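Local coordinates for protein urocanate hydratase (Paenibacillus sp. Soil724D2, PDB 7NED) that probably adds water to urocanate or its sulfur-bearing analogue thiourocanate, using NAD+ as a tightly held cofactor, in the bacterial breakdown of ergothioneine, at residues 249-254 against 306-311; 296-301 against 324-329; 310-315 against 332-337. All blocks are in the same frame, centred on the assembly; numbering follows the deposited sequence.

Contact 1. Residues 249-254 against 306-311. With NAD (nicotinamide-adenine-dinucleotide), chain C.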
# COMPACT_ATOMS: atom_id res chain seq x y z
N ASP A 249 2.15 35.47 19.69
CA ASP A 249 0.73 35.15 19.56
C ASP A 249 0.53 33.79 18.95
O ASP A 249 -0.48 33.12 19.24
CB ASP A 249 0.04 36.22 18.72
CG ASP A 249 0.18 37.61 19.34
OD1 ASP A 249 -0.35 37.76 20.46
OD2 ASP A 249 0.84 38.50 18.75
N ILE A 250 1.47 33.36 18.12
CA ILE A 250 1.39 32.08 17.43
C ILE A 250 2.77 31.46 17.42
O ILE A 250 3.77 32.15 17.23
CB ILE A 250 0.91 32.25 15.98
CG1 ILE A 250 -0.49 32.86 15.97
CG2 ILE A 250 0.89 30.89 15.30
CD1 ILE A 250 -0.91 33.33 14.60
N VAL A 251 2.84 30.15 17.65
CA VAL A 251 4.13 29.48 17.68
C VAL A 251 3.99 28.16 16.94
O VAL A 251 3.08 27.38 17.23
CB VAL A 251 4.61 29.22 19.11
CG1 VAL A 251 5.95 28.47 19.09
CG2 VAL A 251 4.68 30.58 19.91
N THR A 252 4.90 27.92 16.00
CA THR A 252 5.00 26.59 15.38
C THR A 252 6.47 26.32 15.09
O THR A 252 7.37 26.97 15.65
CB THR A 252 4.08 26.47 14.14
OG1 THR A 252 4.13 25.13 13.65
CG2 THR A 252 4.48 27.42 13.02
N ASP A 253 6.73 25.31 14.25
CA ASP A 253 8.08 24.90 13.92
C ASP A 253 8.00 24.19 12.59
O ASP A 253 7.03 23.47 12.34
CB ASP A 253 8.66 23.98 15.00
CG ASP A 253 10.05 23.44 14.62
OD1 ASP A 253 10.14 22.49 13.81
OD2 ASP A 253 11.05 23.99 15.11
N GLN A 254 8.96 24.42 11.72
CA GLN A 254 8.99 23.61 10.53
C GLN A 254 10.43 23.28 10.18
O GLN A 254 10.83 23.28 9.02
CB GLN A 254 8.24 24.26 9.39
CG GLN A 254 7.57 23.19 8.53
CD GLN A 254 6.72 23.78 7.46
OE1 GLN A 254 6.83 24.97 7.14
NE2 GLN A 254 5.73 23.00 7.01
N ARG A 306 1.08 30.22 28.37
CA ARG A 306 1.02 31.67 28.52
C ARG A 306 0.13 32.34 27.48
O ARG A 306 0.06 33.57 27.42
CB ARG A 306 2.43 32.26 28.47
CG ARG A 306 3.36 31.55 29.44
CD ARG A 306 4.78 32.10 29.39
NE ARG A 306 5.55 31.60 30.52
CZ ARG A 306 6.83 31.87 30.75
NH1 ARG A 306 7.53 32.65 29.92
NH2 ARG A 306 7.40 31.35 31.82
N GLY A 307 -0.59 31.55 26.68
CA GLY A 307 -1.62 32.07 25.79
C GLY A 307 -1.31 32.04 24.31
O GLY A 307 -2.18 32.44 23.52
N ALA A 308 -0.14 31.58 23.90
CA ALA A 308 0.15 31.48 22.47
C ALA A 308 -0.74 30.42 21.84
O ALA A 308 -1.13 29.45 22.48
CB ALA A 308 1.62 31.11 22.24
N ILE A 309 -1.10 30.65 20.58
CA ILE A 309 -1.70 29.60 19.76
C ILE A 309 -0.53 28.77 19.21
O ILE A 309 0.23 29.25 18.36
CB ILE A 309 -2.56 30.18 18.63
CG1 ILE A 309 -3.66 31.11 19.16
CG2 ILE A 309 -3.19 29.06 17.80
CD1 ILE A 309 -4.51 30.48 20.23
N VAL A 310 -0.41 27.54 19.66
CA VAL A 310 0.75 26.72 19.36
C VAL A 310 0.31 25.50 18.55
O VAL A 310 -0.73 24.90 18.84
CB VAL A 310 1.45 26.30 20.67
CG1 VAL A 310 2.68 25.39 20.44
CG2 VAL A 310 1.79 27.56 21.52
N PHE A 311 1.07 25.16 17.51
CA PHE A 311 0.65 24.00 16.73
C PHE A 311 1.84 23.36 16.03
O PHE A 311 2.88 23.98 15.81
CB PHE A 311 -0.46 24.36 15.71
CG PHE A 311 0.02 25.23 14.58
CD1 PHE A 311 0.43 24.66 13.37
CD2 PHE A 311 0.11 26.60 14.74
CE1 PHE A 311 0.89 25.46 12.32
CE2 PHE A 311 0.56 27.43 13.69
CZ PHE A 311 0.96 26.85 12.47
PA NAD C . 14.48 21.00 4.89
O1A NAD C . 15.32 19.95 5.59
O2A NAD C . 14.73 21.54 3.53
O5B NAD C . 14.77 22.37 5.85
C5B NAD C . 14.77 22.12 7.20
C4B NAD C . 15.37 23.46 7.83
O4B NAD C . 15.49 23.40 9.22
C3B NAD C . 16.81 23.53 7.23
O3B NAD C . 17.02 24.77 6.69
C2B NAD C . 17.71 23.30 8.48
O2B NAD C . 18.85 24.08 8.48
C1B NAD C . 16.80 23.90 9.55
N9A NAD C . 17.03 23.40 10.90
C8A NAD C . 17.36 22.12 11.33
N7A NAD C . 17.50 22.03 12.63
C5A NAD C . 17.24 23.31 13.10
C6A NAD C . 17.23 23.87 14.39
N6A NAD C . 17.50 23.12 15.49
N1A NAD C . 16.93 25.19 14.56
C2A NAD C . 16.71 25.90 13.42
N3A NAD C . 16.68 25.50 12.14
C4A NAD C . 16.95 24.19 12.01
O3 NAD C . 13.06 20.50 5.29
PN NAD C . 11.77 21.09 4.57
O1N NAD C . 11.37 20.64 3.19
O2N NAD C . 11.66 22.55 4.97
O5D NAD C . 10.46 20.42 5.48
C5D NAD C . 10.55 20.71 6.89
C4D NAD C . 9.46 19.94 7.59
O4D NAD C . 8.21 20.12 6.95
C3D NAD C . 9.85 18.40 7.31
O3D NAD C . 9.67 17.61 8.48
C2D NAD C . 8.82 17.95 6.21
O2D NAD C . 8.38 16.65 6.31
C1D NAD C . 7.70 18.81 6.88
N1N NAD C . 6.39 18.85 6.22
C2N NAD C . 5.74 17.64 6.34
C3N NAD C . 4.45 17.47 5.86
C7N NAD C . 3.85 16.06 6.00
O7N NAD C . 2.64 15.83 6.05
N7N NAD C . 4.73 14.99 5.99
C4N NAD C . 3.85 18.58 5.27
C5N NAD C . 4.54 19.79 5.18
C6N NAD C . 5.84 19.93 5.69
O HOH W 1 -2.36 34.04 21.12
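Backbone pairing begins at D249, whose O accepts from I309 N at 2.9 Å. A water donates to this same oxygen and to G307 O, joining the two segments just ahead of the strands, while D249 OD2 accepts from F159 N of the next strand. I250 is paired in parallel register with I309. Its CG1 stands beside the backbone N (chi1 -61°), which leaves CG2 anti to it and directed at the rim of the F311 ring, in the ring plane and 3.8 Å from F311 CE2; I146 of helix 133-150 packs on this face of the sheet. V251 faces the other way. Its N donates to I309 O at 2.9 Å, and its O receives F311 N at 3.0 Å. On that face V251 CG2 lies 3.9 Å from A308 CB, and L303 of helix 282-305 covers both residues. T252 then closes over the phenyl ring: T252 CB stands above one face, 3.7 Å from the F311 centroid, in a CH-pi contact. With OG1 opposite the backbone N (chi1 -175°), the hydroxyl donates to F311 O at 2.7 Å, so T252 grips both the ring and the carbonyl of one residue. Beyond the pairing, the D253 carboxylate bonds T255 and N315, and Q254 brings NE2 to 3.3 Å from NAD C6N at the nicotinamide ring. Neighbouring parallel strands whose C-terminal ends run out to the dinucleotide are the hallmark of a Rossmann-like domain.

Contact 2. Residues 296-301 against 324-329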
# COMPACT_ATOMS: atom_id res chain seq x y z
N GLU A 296 12.87 22.23 22.77
CA GLU A 296 12.08 23.16 21.98
C GLU A 296 10.59 22.98 22.26
O GLU A 296 9.87 23.96 22.44
CB GLU A 296 12.38 22.99 20.48
CG GLU A 296 11.58 23.99 19.65
CD GLU A 296 11.81 23.88 18.15
OE1 GLU A 296 12.71 23.11 17.67
OE2 GLU A 296 11.08 24.60 17.45
N VAL A 297 10.11 21.74 22.30
CA VAL A 297 8.68 21.54 22.50
C VAL A 297 8.27 21.88 23.93
O VAL A 297 7.15 22.34 24.17
CB VAL A 297 8.29 20.09 22.14
CG1 VAL A 297 6.85 19.82 22.56
CG2 VAL A 297 8.49 19.85 20.65
N GLU A 298 9.14 21.65 24.91
CA GLU A 298 8.85 22.14 26.25
C GLU A 298 8.62 23.65 26.24
O GLU A 298 7.68 24.16 26.86
CB GLU A 298 10.00 21.81 27.20
CG GLU A 298 9.94 20.40 27.74
CD GLU A 298 8.74 20.21 28.65
OE1 GLU A 298 8.69 20.83 29.74
OE2 GLU A 298 7.89 19.36 28.31
N ALA A 299 9.48 24.37 25.54
CA ALA A 299 9.28 25.81 25.39
C ALA A 299 7.95 26.11 24.70
O ALA A 299 7.20 27.00 25.13
CB ALA A 299 10.46 26.41 24.64
N MET A 300 7.64 25.38 23.62
CA MET A 300 6.34 25.54 22.96
C MET A 300 5.20 25.29 23.93
O MET A 300 4.20 26.02 23.93
CB MET A 300 6.26 24.59 21.76
CG MET A 300 7.36 24.90 20.75
SD MET A 300 7.32 23.80 19.30
CE MET A 300 5.66 24.02 18.66
N LEU A 301 5.32 24.29 24.76
CA LEU A 301 4.28 23.98 25.72
C LEU A 301 4.14 25.13 26.74
O LEU A 301 3.08 25.50 27.07
CB LEU A 301 4.56 22.64 26.39
CG LEU A 301 4.21 21.36 25.64
CD1 LEU A 301 4.88 20.18 26.28
CD2 LEU A 301 2.74 21.16 25.50
N TYR A 324 11.36 11.54 23.41
CA TYR A 324 12.48 11.99 24.22
C TYR A 324 12.02 12.62 25.52
O TYR A 324 12.73 13.44 26.09
CB TYR A 324 13.38 12.93 23.42
CG TYR A 324 14.25 12.14 22.46
CD1 TYR A 324 15.59 11.89 22.75
CD2 TYR A 324 13.70 11.60 21.30
CE1 TYR A 324 16.38 11.14 21.87
CE2 TYR A 324 14.47 10.83 20.43
CZ TYR A 324 15.81 10.61 20.72
OH TYR A 324 16.58 9.86 19.84
N GLY A 325 10.83 12.24 25.99
CA GLY A 325 10.42 12.52 27.35
C GLY A 325 9.33 13.55 27.54
O GLY A 325 8.88 13.74 28.68
N VAL A 326 8.87 14.24 26.49
CA VAL A 326 7.83 15.26 26.68
C VAL A 326 6.49 14.53 26.65
O VAL A 326 5.88 14.31 25.60
CB VAL A 326 7.92 16.38 25.64
CG1 VAL A 326 6.85 17.42 25.93
CG2 VAL A 326 9.32 16.99 25.63
N GLN A 327 5.98 14.19 27.83
CA GLN A 327 4.83 13.30 27.90
C GLN A 327 3.55 13.95 27.39
O GLN A 327 2.70 13.27 26.82
CB GLN A 327 4.65 12.81 29.33
CG GLN A 327 5.57 11.66 29.69
N ASN A 328 3.39 15.26 27.62
CA ASN A 328 2.19 15.97 27.19
C ASN A 328 2.39 16.64 25.83
O ASN A 328 1.63 17.55 25.46
CB ASN A 328 1.81 17.01 28.25
CG ASN A 328 2.97 17.87 28.65
OD1 ASN A 328 4.12 17.41 28.68
ND2 ASN A 328 2.69 19.13 29.01
N ALA A 329 3.39 16.20 25.06
CA ALA A 329 3.63 16.82 23.76
C ALA A 329 2.37 16.89 22.91
O ALA A 329 2.18 17.85 22.16
CB ALA A 329 4.74 16.07 23.02
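This is a small, partly buried apolar contact in which V297, E298 and L301 on one side of helix 282-305 receive V326 from the loop that leads to strand 333-334. No hydrogen bond crosses it; side-chain packing does the work. V326 points toward the helix, and its CG1, opposite the backbone N (chi1 -178°), is the branch that enters between the three helix residues. The closest carbon pair is L301 CD1 with V326 CG1 at 3.4 Å, tighter than usual van der Waals contact; the two side chains run antiparallel, overlapping near their tips. V297 CG1 approaches the same methyl more loosely, at 4.1 Å from V326 CG1, and also meets A329 CB at 4.3 Å. From the solvent side E298, with a kink at its second torsion (chi2 -67°), folds back so that OE2 lies 3.2 Å from V326 CG1, a carboxylate oxygen against a methyl. L301 CD1 also lies over the face of the N328 amide, displaced toward its O/N rim, 3.7 Å from both N328 OD1 and N328 ND2. The loop owes its shape to two local features. G325, at positive phi, is the C-prime residue of a Schellman motif that ends helix 317-323, with V326 N bonded to A321 O, and residues 326-329 then form a type I turn closed by A329 N to V326 O at 3.2 Å. V326 also touches A321 and A294, while I317 and I332 border V297. The arrangement belongs to the helical layer of a Rossmann-like domain, where the connection of one beta-alpha-beta crossover packs on the helix preceding its first strand.

Contact 3. Residues 310-315 against 332-337. With NAD (nicotinamide-adenine-dinucleotide), chain C.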
# COMPACT_ATOMS: atom_id res chain seq x y z
N VAL A 310 -0.41 27.54 19.66
CA VAL A 310 0.75 26.72 19.36
C VAL A 310 0.31 25.50 18.55
O VAL A 310 -0.73 24.90 18.84
CB VAL A 310 1.45 26.30 20.67
CG1 VAL A 310 2.68 25.39 20.44
CG2 VAL A 310 1.79 27.56 21.52
N PHE A 311 1.07 25.16 17.51
CA PHE A 311 0.65 24.00 16.73
C PHE A 311 1.84 23.36 16.03
O PHE A 311 2.88 23.98 15.81
CB PHE A 311 -0.46 24.36 15.71
CG PHE A 311 0.02 25.23 14.58
CD1 PHE A 311 0.43 24.66 13.37
CD2 PHE A 311 0.11 26.60 14.74
CE1 PHE A 311 0.89 25.46 12.32
CE2 PHE A 311 0.56 27.43 13.69
CZ PHE A 311 0.96 26.85 12.47
N ASP A 312 1.66 22.08 15.74
CA ASP A 312 2.60 21.27 14.97
C ASP A 312 2.31 21.46 13.48
O ASP A 312 1.16 21.34 13.03
CB ASP A 312 2.41 19.80 15.41
CG ASP A 312 3.33 18.82 14.71
OD1 ASP A 312 3.71 19.05 13.55
OD2 ASP A 312 3.61 17.76 15.34
N ASN A 313 3.36 21.80 12.72
CA ASN A 313 3.19 22.15 11.32
C ASN A 313 3.50 20.96 10.41
O ASN A 313 3.89 21.14 9.24
CB ASN A 313 4.06 23.36 10.97
CG ASN A 313 3.49 24.19 9.84
OD1 ASN A 313 2.43 23.89 9.27
ND2 ASN A 313 4.21 25.27 9.50
N GLY A 314 3.32 19.76 10.93
CA GLY A 314 3.37 18.54 10.15
C GLY A 314 4.77 18.01 10.01
O GLY A 314 5.15 17.60 8.92
N ASN A 315 5.58 18.03 11.06
CA ASN A 315 6.93 17.50 10.93
C ASN A 315 7.25 16.48 12.01
O ASN A 315 8.42 16.26 12.29
CB ASN A 315 7.96 18.62 10.94
CG ASN A 315 7.93 19.46 12.23
OD1 ASN A 315 7.03 19.31 13.06
ND2 ASN A 315 8.90 20.37 12.38
N ILE A 332 -0.27 19.83 22.26
CA ILE A 332 -0.14 20.80 21.17
C ILE A 332 -0.96 20.32 19.99
O ILE A 332 -0.89 19.15 19.61
CB ILE A 332 1.34 20.96 20.80
CG1 ILE A 332 2.07 21.75 21.89
CG2 ILE A 332 1.48 21.76 19.53
CD1 ILE A 332 3.56 21.73 21.73
N ASP A 333 -1.73 21.24 19.39
CA ASP A 333 -2.59 20.94 18.26
C ASP A 333 -1.77 20.56 17.04
O ASP A 333 -0.61 20.92 16.92
CB ASP A 333 -3.46 22.13 17.89
CG ASP A 333 -4.65 22.29 18.79
OD1 ASP A 333 -4.77 23.34 19.48
OD2 ASP A 333 -5.44 21.34 18.82
N ILE A 334 -2.42 19.83 16.13
CA ILE A 334 -1.87 19.57 14.80
C ILE A 334 -2.65 20.42 13.81
O ILE A 334 -3.87 20.60 13.95
CB ILE A 334 -1.96 18.06 14.44
CG1 ILE A 334 -1.37 17.78 13.05
CG2 ILE A 334 -3.40 17.55 14.52
CD1 ILE A 334 0.17 18.04 12.92
N PHE A 335 -1.96 20.92 12.79
CA PHE A 335 -2.63 21.89 11.92
C PHE A 335 -3.78 21.30 11.13
O PHE A 335 -4.65 22.04 10.65
CB PHE A 335 -1.61 22.49 10.96
CG PHE A 335 -1.24 21.59 9.82
CD1 PHE A 335 -0.21 20.66 9.95
CD2 PHE A 335 -1.86 21.71 8.59
CE1 PHE A 335 0.14 19.84 8.90
CE2 PHE A 335 -1.47 20.91 7.53
CZ PHE A 335 -0.49 19.98 7.69
N THR A 336 -3.77 19.98 10.91
CA THR A 336 -4.82 19.36 10.13
C THR A 336 -6.12 19.37 10.92
O THR A 336 -7.08 20.08 10.58
CB THR A 336 -4.39 17.93 9.77
OG1 THR A 336 -4.01 17.25 10.97
CG2 THR A 336 -3.19 17.96 8.81
N GLU A 337 -6.16 18.60 12.00
CA GLU A 337 -7.40 18.52 12.78
C GLU A 337 -7.84 19.91 13.24
O GLU A 337 -9.04 20.21 13.29
CB GLU A 337 -7.18 17.61 14.00
CG GLU A 337 -8.44 17.39 14.82
CD GLU A 337 -8.70 18.46 15.89
OE1 GLU A 337 -7.83 19.33 16.16
OE2 GLU A 337 -9.83 18.44 16.43
PA NAD C . 14.48 21.00 4.89
O1A NAD C . 15.32 19.95 5.59
O2A NAD C . 14.73 21.54 3.53
O5B NAD C . 14.77 22.37 5.85
C5B NAD C . 14.77 22.12 7.20
C4B NAD C . 15.37 23.46 7.83
O4B NAD C . 15.49 23.40 9.22
C3B NAD C . 16.81 23.53 7.23
O3B NAD C . 17.02 24.77 6.69
C2B NAD C . 17.71 23.30 8.48
O2B NAD C . 18.85 24.08 8.48
C1B NAD C . 16.80 23.90 9.55
N9A NAD C . 17.03 23.40 10.90
C8A NAD C . 17.36 22.12 11.33
N7A NAD C . 17.50 22.03 12.63
C5A NAD C . 17.24 23.31 13.10
C6A NAD C . 17.23 23.87 14.39
N6A NAD C . 17.50 23.12 15.49
N1A NAD C . 16.93 25.19 14.56
C2A NAD C . 16.71 25.90 13.42
N3A NAD C . 16.68 25.50 12.14
C4A NAD C . 16.95 24.19 12.01
O3 NAD C . 13.06 20.50 5.29
PN NAD C . 11.77 21.09 4.57
O1N NAD C . 11.37 20.64 3.19
O2N NAD C . 11.66 22.55 4.97
O5D NAD C . 10.46 20.42 5.48
C5D NAD C . 10.55 20.71 6.89
C4D NAD C . 9.46 19.94 7.59
O4D NAD C . 8.21 20.12 6.95
C3D NAD C . 9.85 18.40 7.31
O3D NAD C . 9.67 17.61 8.48
C2D NAD C . 8.82 17.95 6.21
O2D NAD C . 8.38 16.65 6.31
C1D NAD C . 7.70 18.81 6.88
N1N NAD C . 6.39 18.85 6.22
C2N NAD C . 5.74 17.64 6.34
C3N NAD C . 4.45 17.47 5.86
C7N NAD C . 3.85 16.06 6.00
O7N NAD C . 2.64 15.83 6.05
N7N NAD C . 4.73 14.99 5.99
C4N NAD C . 3.85 18.58 5.27
C5N NAD C . 4.54 19.79 5.18
C6N NAD C . 5.84 19.93 5.69
O HOH W 2 -2.46 23.78 20.75
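I332 lays its CG2 branch against the backbone of the neighbouring strand, 3.7 Å from F311 CA, and meets V310 CG1 at 3.9 Å; through CD1 and CG1 it touches V297 and L301 of helix 282-305. At D333 a water replaces a direct backbone bond: it accepts from D333 N and donates to V310 O and to D333 OD1. The segments close up at D333 O, which accepts from D312 N at 2.8 Å in a nearly straight bond (171°). I334 pairs with D312 in parallel register, and their side chains run alongside one another on the same face, with I334 CD1 3.4 Å from D312 O. These two strands are the ends of a beta-alpha-beta unit of the Rossmann-like domain, connected through helix 317-323; the weakly bonded strand 333-334 is outermost in the parallel sheet within the chain. I334 is also the N-cap residue of helix 335-344, so the next donor, F335 N, already belongs to the helix when it reaches D312 O at 3.2 Å in a bent bond (141°). The F335 ring turns its edge to D312 O, with N313 OD1 over one face and T336 CG2 over the other. F335 CB rests 3.8 Å from F311 CD1, and F335 CE1 comes within 3.7 Å of G314 CA, where no side chain blocks the ring edge. With CG opposite its backbone N (chi1 -180°), D312 holds this bend: OD1 accepts from G314 N (2.7 Å), an Asx turn, and over a longer distance from N315 N, an Asx motif, while OD2 makes a salt bridge with R318, which also bonds I332 O. The turn carries G314 and N315 to NAD, with N315 CB beside the ribose hydroxyl O3D.

How the contacts relate
From the N terminus, 249-254 comes first, and contact 1 closes a loop of 51 mostly helical residues when 306-311 pairs beside it. Residues 296-301 lie within that loop but find their partner, 324-329, beyond it, so contact 2 crosses contact 1. Contact 3 begins on V310 and F311, where contact 1 ends, and closes a shorter loop at 332-337 that crosses contact 2 in turn. Contacts 1 and 3 thus flank strand 309-312 in one parallel sheet, and both reach NAD. Contact 2 belongs to the helical layer on that sheet: M300 packs on V251 and V310, and L301 on I332.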